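Local coordinates for lipoprotein (Colwellia psychrerythraea, PDB 3O0Y) that is of unknown function but is a largely helical putative lipoprotein whose family is grouped with metallopeptidases, so a hydrolytic role is possible though unproven, at residues K44-S49 with D67-S72; Q78-L83 with G125-W130; L84-T89 with G111-F116. All blocks are in the same frame, centred on the assembly; numbering follows the deposited sequence.

Interaction 1. Residues K44-S49 with D67-S72; sequences KQRALS and DMEFYS
Glu69 pushes its carboxylate against the N-terminal end of helix 47-53, for which Arg46 is the N-cap residue, so a loop acid meets the first turn of a helix. The polar core of the contact is Glu69 OE2, which takes the Leu48 N-H at 3.0 Å along a rather bent path (133°), the nitrogen standing above the carboxylate plane. Water 5 donates to the same oxygen at 2.6 Å and also reaches Ser49 OG, itself bonded to Thr129. The other carboxylate oxygen, OE1, is held by the hydroxyl of Tyr71, with OH to OE1 at 2.6 Å. Bonds on both oxygens fix the rotation of the group, and the helix end would probably favour its charged form.

The guanidinium of Arg46 and the Tyr71 ring make a second layer. Bent at chi2 (-72°), Arg46 turns one guanidinium face to Tyr71, whose CE1 sits over it toward the rim, 3.4 Å from NH2, with the two planes 45° apart. Its NH2 pairs with Glu76 and also donates to Ile127 O, while its NH1 turns back to Gln45 O and shares water 4 with Phe70 O.

Apolar contact is lighter. Ala47 CB rests on Asp67 CB at 3.8 Å, and Leu48 CD1 touches Met68 SD at 4.0 Å where helix 144-154 also packs against Leu48.

Waters bridge the rest, mostly backbone to backbone. Water 3 joins Gln45 O to Phe70 N; water 2, the exception, joins Lys44 O to the side-chain oxygen Asp67 OD2. Water 1 donates to Lys44 O and to Met68 O, and accepts the N-H of Ala47, its oxygen 2.9 Å from Ala47 N.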
# COMPACT_ATOMS: atom_id res chain seq x y z
N LYS A 44 -20.07 -1.12 2.45
CA LYS A 44 -21.19 -0.94 1.51
C LYS A 44 -20.89 0.11 0.45
O LYS A 44 -21.36 0.01 -0.67
CB LYS A 44 -22.45 -0.44 2.23
CG LYS A 44 -23.18 -1.36 3.14
CD LYS A 44 -24.22 -0.43 3.98
CE LYS A 44 -24.67 -1.02 5.36
NZ LYS A 44 -24.89 -0.01 6.51
N GLN A 45 -20.16 1.14 0.82
CA GLN A 45 -19.80 2.23 -0.07
C GLN A 45 -18.46 2.02 -0.79
O GLN A 45 -18.02 2.85 -1.59
CB GLN A 45 -19.80 3.52 0.70
CG GLN A 45 -21.19 3.79 1.23
CD GLN A 45 -21.30 5.03 2.02
OE1 GLN A 45 -21.47 4.97 3.26
NE2 GLN A 45 -21.25 6.16 1.36
N ARG A 46 -17.78 0.92 -0.43
CA ARG A 46 -16.51 0.55 -1.02
C ARG A 46 -16.56 -0.93 -1.34
O ARG A 46 -15.75 -1.75 -0.85
CB ARG A 46 -15.32 0.87 -0.09
CG ARG A 46 -15.11 2.33 0.10
CD ARG A 46 -14.55 3.00 -1.13
NE ARG A 46 -14.22 4.40 -0.95
CZ ARG A 46 -15.06 5.41 -1.21
NH1 ARG A 46 -16.33 5.20 -1.54
NH2 ARG A 46 -14.64 6.67 -1.09
N ALA A 47 -17.55 -1.29 -2.18
CA ALA A 47 -17.86 -2.72 -2.41
C ALA A 47 -16.71 -3.48 -3.09
O ALA A 47 -16.54 -4.68 -2.87
CB ALA A 47 -19.16 -2.88 -3.22
N LEU A 48 -15.85 -2.79 -3.86
CA LEU A 48 -14.66 -3.45 -4.44
C LEU A 48 -13.61 -3.78 -3.40
O LEU A 48 -13.00 -4.84 -3.44
CB LEU A 48 -14.06 -2.58 -5.54
CG LEU A 48 -15.05 -2.87 -6.67
CD1 LEU A 48 -15.93 -1.79 -7.15
CD2 LEU A 48 -14.71 -4.01 -7.57
N SER A 49 -13.42 -2.93 -2.39
CA SER A 49 -12.62 -3.32 -1.21
C SER A 49 -13.20 -4.53 -0.47
O SER A 49 -12.46 -5.42 -0.04
CB SER A 49 -12.43 -2.10 -0.26
OG SER A 49 -11.54 -1.19 -0.89
N ASP A 67 -22.24 -4.85 -6.63
CA ASP A 67 -22.33 -3.41 -6.46
C ASP A 67 -21.07 -2.71 -6.97
O ASP A 67 -19.96 -3.27 -7.02
CB ASP A 67 -22.54 -3.04 -4.99
CG ASP A 67 -23.97 -3.35 -4.46
OD1 ASP A 67 -24.80 -3.98 -5.17
OD2 ASP A 67 -24.25 -2.95 -3.30
N MET A 68 -21.27 -1.45 -7.30
CA MET A 68 -20.24 -0.58 -7.76
C MET A 68 -20.02 0.53 -6.70
O MET A 68 -20.90 0.77 -5.83
CB MET A 68 -20.63 0.05 -9.12
CG MET A 68 -19.52 0.92 -9.80
SD MET A 68 -17.84 0.29 -9.92
CE MET A 68 -18.15 -1.44 -10.57
N GLU A 69 -18.86 1.19 -6.76
CA GLU A 69 -18.57 2.34 -5.93
C GLU A 69 -18.88 3.62 -6.73
O GLU A 69 -18.63 3.66 -7.91
CB GLU A 69 -17.11 2.33 -5.58
CG GLU A 69 -16.70 1.13 -4.73
CD GLU A 69 -15.19 0.98 -4.48
OE1 GLU A 69 -14.34 1.75 -5.03
OE2 GLU A 69 -14.82 0.01 -3.73
N PHE A 70 -19.39 4.64 -6.04
CA PHE A 70 -19.69 5.92 -6.63
C PHE A 70 -19.08 7.03 -5.80
O PHE A 70 -18.98 6.96 -4.54
CB PHE A 70 -21.19 6.12 -6.78
CG PHE A 70 -21.86 4.99 -7.54
CD1 PHE A 70 -21.55 4.76 -8.87
CD2 PHE A 70 -22.71 4.13 -6.89
CE1 PHE A 70 -22.14 3.68 -9.56
CE2 PHE A 70 -23.30 3.07 -7.57
CZ PHE A 70 -23.04 2.87 -8.89
N TYR A 71 -18.73 8.08 -6.49
CA TYR A 71 -17.82 9.09 -5.95
C TYR A 71 -18.34 10.51 -6.11
O TYR A 71 -17.56 11.43 -6.11
CB TYR A 71 -16.43 8.97 -6.64
CG TYR A 71 -15.73 7.74 -6.17
CD1 TYR A 71 -15.07 7.74 -4.99
CD2 TYR A 71 -15.86 6.54 -6.86
CE1 TYR A 71 -14.43 6.58 -4.51
CE2 TYR A 71 -15.30 5.41 -6.39
CZ TYR A 71 -14.57 5.42 -5.20
OH TYR A 71 -14.01 4.27 -4.73
N SER A 72 -19.67 10.72 -6.17
CA SER A 72 -20.19 12.09 -6.35
C SER A 72 -19.84 12.95 -5.11
O SER A 72 -19.61 12.41 -4.05
CB SER A 72 -21.71 12.07 -6.50
OG SER A 72 -22.41 11.95 -5.28
O HOH W 1 -19.81 0.41 -3.00
O HOH W 2 -23.41 -0.84 -2.22
O HOH W 3 -20.01 4.11 -3.07
O HOH W 4 -18.02 7.53 -2.14
O HOH W 5 -12.41 0.34 -2.68

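Interaction 2. Residues Q78-L83 with G125-W130; sequences QLRAEL and GYIDTW
Arg80 NH2 has carbonyl and carboxylate oxygens gathered about it: Gly125 O lies 3.1 Å away at the edge of the guanidinium, near its plane, while Ile124 O takes a hydrogen bond and Glu76, one turn earlier on helix 73-92, supplies a salt bridge. Gly125 O in turn accepts from Lys184, and Gly125 N donates to Asp188, so this end of the strand sits among charged groups, whose opposite signs probably offset one another.

The rest of the arginine lies along Ile127. With CG beside the backbone N (chi1 -58°) and the chain extended from there to NE, Arg80 runs away from its helix past the isoleucine, and the two side chains cross at a slant. Arg80 CG meets Ile127 CG1 at 3.8 Å, and Arg80 NE lies 3.7 Å from that same CG1. The methyl CD1 of Ile127 covers one face of the guanidinium, toward its rim. Leu79 adds a looser apolar touch, its CD2 4.3 Å from Ile127 CB, and Phe116 of helix 100-117 packs on Ile127 as well.

Between helix 78-83 and strand 126-128 the axes come within 9.9 Å, at 60° to each other, a gap bridged by side chains. Beyond Ile127 the strand is finished by Asp128: its OD1 receives the hydroxyl of Tyr126, and its OD2 accepts from Trp130 N at 2.9 Å. That backbone bond two residues on closes an Asx turn, which bends the chain out of the short strand.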
# COMPACT_ATOMS: atom_id res chain seq x y z
N GLN A 78 -21.51 12.26 2.49
CA GLN A 78 -22.30 11.45 3.39
C GLN A 78 -21.44 10.35 4.02
O GLN A 78 -21.64 10.02 5.19
CB GLN A 78 -23.49 10.79 2.70
CG GLN A 78 -24.56 11.83 2.29
CD GLN A 78 -25.74 11.20 1.49
OE1 GLN A 78 -25.88 9.97 1.43
NE2 GLN A 78 -26.60 12.05 0.90
N LEU A 79 -20.51 9.78 3.23
CA LEU A 79 -19.66 8.73 3.73
C LEU A 79 -18.82 9.30 4.90
O LEU A 79 -18.74 8.73 5.98
CB LEU A 79 -18.73 8.18 2.62
CG LEU A 79 -17.60 7.25 3.04
CD1 LEU A 79 -18.14 6.07 3.72
CD2 LEU A 79 -16.69 6.82 1.85
N ARG A 80 -18.17 10.42 4.66
CA ARG A 80 -17.26 11.03 5.61
C ARG A 80 -18.04 11.49 6.86
O ARG A 80 -17.58 11.35 8.00
CB ARG A 80 -16.49 12.18 4.98
CG ARG A 80 -15.67 11.79 3.77
CD ARG A 80 -14.94 12.96 3.17
NE ARG A 80 -14.43 12.68 1.88
CZ ARG A 80 -13.53 13.43 1.23
NH1 ARG A 80 -13.01 14.55 1.75
NH2 ARG A 80 -13.28 13.10 -0.04
N ALA A 81 -19.18 12.12 6.64
CA ALA A 81 -19.97 12.60 7.78
C ALA A 81 -20.39 11.49 8.71
O ALA A 81 -20.28 11.66 9.92
CB ALA A 81 -21.20 13.37 7.30
N GLU A 82 -20.79 10.35 8.15
CA GLU A 82 -21.12 9.19 8.95
C GLU A 82 -19.96 8.64 9.75
O GLU A 82 -20.07 8.40 10.96
CB GLU A 82 -21.68 8.07 8.10
CG GLU A 82 -22.06 6.83 9.00
CD GLU A 82 -22.82 5.74 8.29
OE1 GLU A 82 -23.02 5.81 7.04
OE2 GLU A 82 -23.26 4.84 9.03
N LEU A 83 -18.82 8.50 9.09
CA LEU A 83 -17.66 7.98 9.80
C LEU A 83 -17.20 8.97 10.87
O LEU A 83 -16.76 8.58 11.91
CB LEU A 83 -16.53 7.66 8.83
CG LEU A 83 -16.89 6.48 7.93
CD1 LEU A 83 -15.95 6.58 6.70
CD2 LEU A 83 -16.70 5.20 8.70
N GLY A 125 -10.81 15.48 -2.86
CA GLY A 125 -10.29 14.13 -2.98
C GLY A 125 -11.31 13.03 -2.80
O GLY A 125 -12.50 13.21 -3.06
N TYR A 126 -10.85 11.89 -2.30
CA TYR A 126 -11.73 10.75 -2.11
C TYR A 126 -11.14 9.93 -0.98
O TYR A 126 -9.95 10.03 -0.75
CB TYR A 126 -11.86 9.89 -3.40
CG TYR A 126 -10.63 9.06 -3.72
CD1 TYR A 126 -10.53 7.73 -3.32
CD2 TYR A 126 -9.49 9.64 -4.28
CE1 TYR A 126 -9.40 6.99 -3.58
CE2 TYR A 126 -8.34 8.86 -4.56
CZ TYR A 126 -8.29 7.55 -4.15
OH TYR A 126 -7.12 6.79 -4.32
N ILE A 127 -11.98 9.15 -0.29
CA ILE A 127 -11.52 8.24 0.79
C ILE A 127 -11.10 6.91 0.22
O ILE A 127 -11.88 6.23 -0.47
CB ILE A 127 -12.58 8.00 1.85
CG1 ILE A 127 -13.06 9.33 2.49
CG2 ILE A 127 -12.07 7.02 2.92
CD1 ILE A 127 -11.89 10.22 3.00
N ASP A 128 -9.83 6.59 0.40
CA ASP A 128 -9.24 5.35 -0.04
C ASP A 128 -9.24 4.35 1.18
O ASP A 128 -8.81 4.71 2.30
CB ASP A 128 -7.81 5.66 -0.59
CG ASP A 128 -7.19 4.49 -1.29
OD1 ASP A 128 -7.24 4.48 -2.54
OD2 ASP A 128 -6.70 3.56 -0.58
N THR A 129 -9.66 3.10 0.96
CA THR A 129 -9.70 2.15 2.05
C THR A 129 -8.34 1.76 2.55
O THR A 129 -8.25 1.19 3.65
CB THR A 129 -10.48 0.87 1.74
OG1 THR A 129 -9.89 0.23 0.59
CG2 THR A 129 -12.04 1.23 1.43
N TRP A 130 -7.27 2.09 1.81
CA TRP A 130 -5.89 1.94 2.30
C TRP A 130 -5.32 3.24 2.84
O TRP A 130 -4.88 3.30 3.98
CB TRP A 130 -5.00 1.32 1.19
CG TRP A 130 -3.56 1.59 1.33
CD1 TRP A 130 -2.73 1.06 2.31
CD2 TRP A 130 -2.73 2.38 0.49
NE1 TRP A 130 -1.46 1.52 2.14
CE2 TRP A 130 -1.43 2.36 1.04
CE3 TRP A 130 -2.96 3.16 -0.67
CZ2 TRP A 130 -0.37 3.05 0.46
CZ3 TRP A 130 -1.90 3.86 -1.23
CH2 TRP A 130 -0.62 3.74 -0.70

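Interaction 3. Residues L84-T89 with G111-F116; sequences LSISNT and GLTRYF
Ser87 and Thr113 face each other where two helices run antiparallel, their CA atoms only 5.2 Å apart. The axes of 84-89 and 111-116 approach to 8.0 Å and make an angle of 157°, and a turn away Leu84 stands opposite Arg114. Small side chains at the crossing let the backbones come this near.

At the closest point Thr113 OG1 presses on the serine, 3.0 Å from Ser87 CB. Its chi1 of 50° sets that hydroxyl between the backbone N and the carbonyl carbon, where it reaches back along its own helix to Met109 O and Ala110 O. Ser87 OG, by contrast, crosses the interface and bonds to Ala110 O, so one carbonyl serves hydroxyls from both helices. The two hydroxyls themselves are not hydrogen-bonded, despite 3.4 Å between Ser87 OG and Thr113 OG1. Each is satisfied by backbone oxygen, which suits a buried spot.

The pair belongs to an alpha-alpha hairpin: helix 73-92 goes out, helix 100-117 comes back, and helix 27-44 lies against one side of the seam, with Gln37 touching Ile86 and Ala38 touching Thr113. On that side the methyl branch CG2 of Ile86 meets CG2 of Thr113 at 4.0 Å, the two side chains roughly at right angles.

Past the serine, toward Pro120, Leu84 and Arg114 lie side by side and point the same way, with Leu84 CD1 against Arg114 CD at 4.1 Å. Arg114 CB also packs against Ser87 OG at 3.6 Å. A bend at chi2 (60°) keeps the arginine CD beside the leucine methyl, and the NH2 beyond it forms a salt bridge with Asp290 of helix 284-296.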
# COMPACT_ATOMS: atom_id res chain seq x y z
N LEU A 84 -17.23 10.25 10.59
CA LEU A 84 -16.81 11.26 11.58
C LEU A 84 -17.78 11.24 12.81
O LEU A 84 -17.37 11.29 13.95
CB LEU A 84 -16.78 12.65 10.91
CG LEU A 84 -16.13 13.71 11.80
CD1 LEU A 84 -14.68 13.31 12.18
CD2 LEU A 84 -16.13 15.09 11.10
N SER A 85 -19.06 11.10 12.55
CA SER A 85 -20.07 10.99 13.62
C SER A 85 -19.79 9.76 14.48
O SER A 85 -19.77 9.85 15.68
CB SER A 85 -21.46 10.85 13.03
OG SER A 85 -21.74 12.17 12.53
N ILE A 86 -19.48 8.66 13.82
CA ILE A 86 -19.14 7.44 14.55
C ILE A 86 -17.89 7.64 15.42
O ILE A 86 -17.88 7.26 16.58
CB ILE A 86 -18.98 6.23 13.63
CG1 ILE A 86 -20.32 5.78 13.05
CG2 ILE A 86 -18.35 5.06 14.35
CD1 ILE A 86 -20.15 4.81 11.89
N SER A 87 -16.85 8.25 14.85
CA SER A 87 -15.62 8.51 15.54
C SER A 87 -15.87 9.34 16.78
O SER A 87 -15.38 9.03 17.84
CB SER A 87 -14.65 9.28 14.60
OG SER A 87 -13.44 9.54 15.21
N ASN A 88 -16.67 10.42 16.65
CA ASN A 88 -16.91 11.30 17.76
C ASN A 88 -17.76 10.59 18.86
O ASN A 88 -17.54 10.80 20.03
CB ASN A 88 -17.58 12.59 17.23
CG ASN A 88 -16.58 13.52 16.65
OD1 ASN A 88 -15.41 13.48 17.05
ND2 ASN A 88 -17.02 14.36 15.67
N THR A 89 -18.68 9.74 18.48
CA THR A 89 -19.55 9.04 19.46
C THR A 89 -18.67 8.04 20.21
O THR A 89 -18.70 7.99 21.47
CB THR A 89 -20.69 8.33 18.76
OG1 THR A 89 -21.49 9.33 18.10
CG2 THR A 89 -21.52 7.54 19.78
N GLY A 111 -9.78 6.42 16.16
CA GLY A 111 -8.72 6.90 15.20
C GLY A 111 -8.98 6.44 13.79
O GLY A 111 -8.79 7.19 12.87
N LEU A 112 -9.35 5.17 13.62
CA LEU A 112 -9.57 4.63 12.30
C LEU A 112 -10.77 5.23 11.62
O LEU A 112 -10.74 5.55 10.44
CB LEU A 112 -9.69 3.11 12.29
CG LEU A 112 -8.53 2.23 12.32
CD1 LEU A 112 -8.96 0.76 12.45
CD2 LEU A 112 -7.74 2.50 11.02
N THR A 113 -11.87 5.47 12.37
CA THR A 113 -13.04 6.07 11.78
C THR A 113 -12.72 7.52 11.37
O THR A 113 -13.19 8.05 10.34
CB THR A 113 -14.26 5.93 12.65
OG1 THR A 113 -13.99 6.37 14.00
CG2 THR A 113 -14.78 4.47 12.65
N ARG A 114 -11.90 8.21 12.18
CA ARG A 114 -11.43 9.56 11.78
C ARG A 114 -10.48 9.51 10.55
O ARG A 114 -10.55 10.35 9.68
CB ARG A 114 -10.72 10.26 12.93
CG ARG A 114 -9.87 11.49 12.60
CD ARG A 114 -10.60 12.67 11.95
NE ARG A 114 -9.63 13.73 11.64
CZ ARG A 114 -8.76 13.69 10.63
NH1 ARG A 114 -8.78 12.66 9.74
NH2 ARG A 114 -7.88 14.67 10.53
N TYR A 115 -9.67 8.47 10.47
CA TYR A 115 -8.77 8.31 9.34
C TYR A 115 -9.60 8.15 8.07
O TYR A 115 -9.34 8.82 7.08
CB TYR A 115 -7.95 7.05 9.54
CG TYR A 115 -7.05 6.64 8.42
CD1 TYR A 115 -5.88 7.31 8.16
CD2 TYR A 115 -7.33 5.50 7.64
CE1 TYR A 115 -4.99 6.87 7.22
CE2 TYR A 115 -6.42 5.04 6.70
CZ TYR A 115 -5.26 5.74 6.48
OH TYR A 115 -4.36 5.31 5.59
N PHE A 116 -10.66 7.37 8.10
CA PHE A 116 -11.53 7.22 6.91
C PHE A 116 -12.52 8.36 6.69
O PHE A 116 -12.98 8.48 5.60
CB PHE A 116 -12.27 5.94 6.96
CG PHE A 116 -11.39 4.72 6.84
CD1 PHE A 116 -10.57 4.56 5.70
CD2 PHE A 116 -11.33 3.79 7.86
CE1 PHE A 116 -9.68 3.46 5.62
CE2 PHE A 116 -10.52 2.70 7.79
CZ PHE A 116 -9.68 2.53 6.66

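Every touching residue of interaction 2 is buried, whereas interactions 1 and 3 also draw on partly exposed ones, Asp67 in the first, Leu84 and Arg114 in the third. Interaction 1 joins a loop to a helix start through a carboxylate and bridging waters; interaction 2 sets an arginine against a short strand; interaction 3 is close helix-to-helix packing around a serine and a threonine, with a leucine and an arginine at its more exposed side. Interactions 2 and 3 use successive turns of helix 73-92. Interaction 2 touches both neighbours, through hydrogen bonds from segment 44-49 and from Tyr115 OH to Trp130 O. Glu76 pairs with both Arg46 and Arg80. Interactions 1 and 3 do not touch.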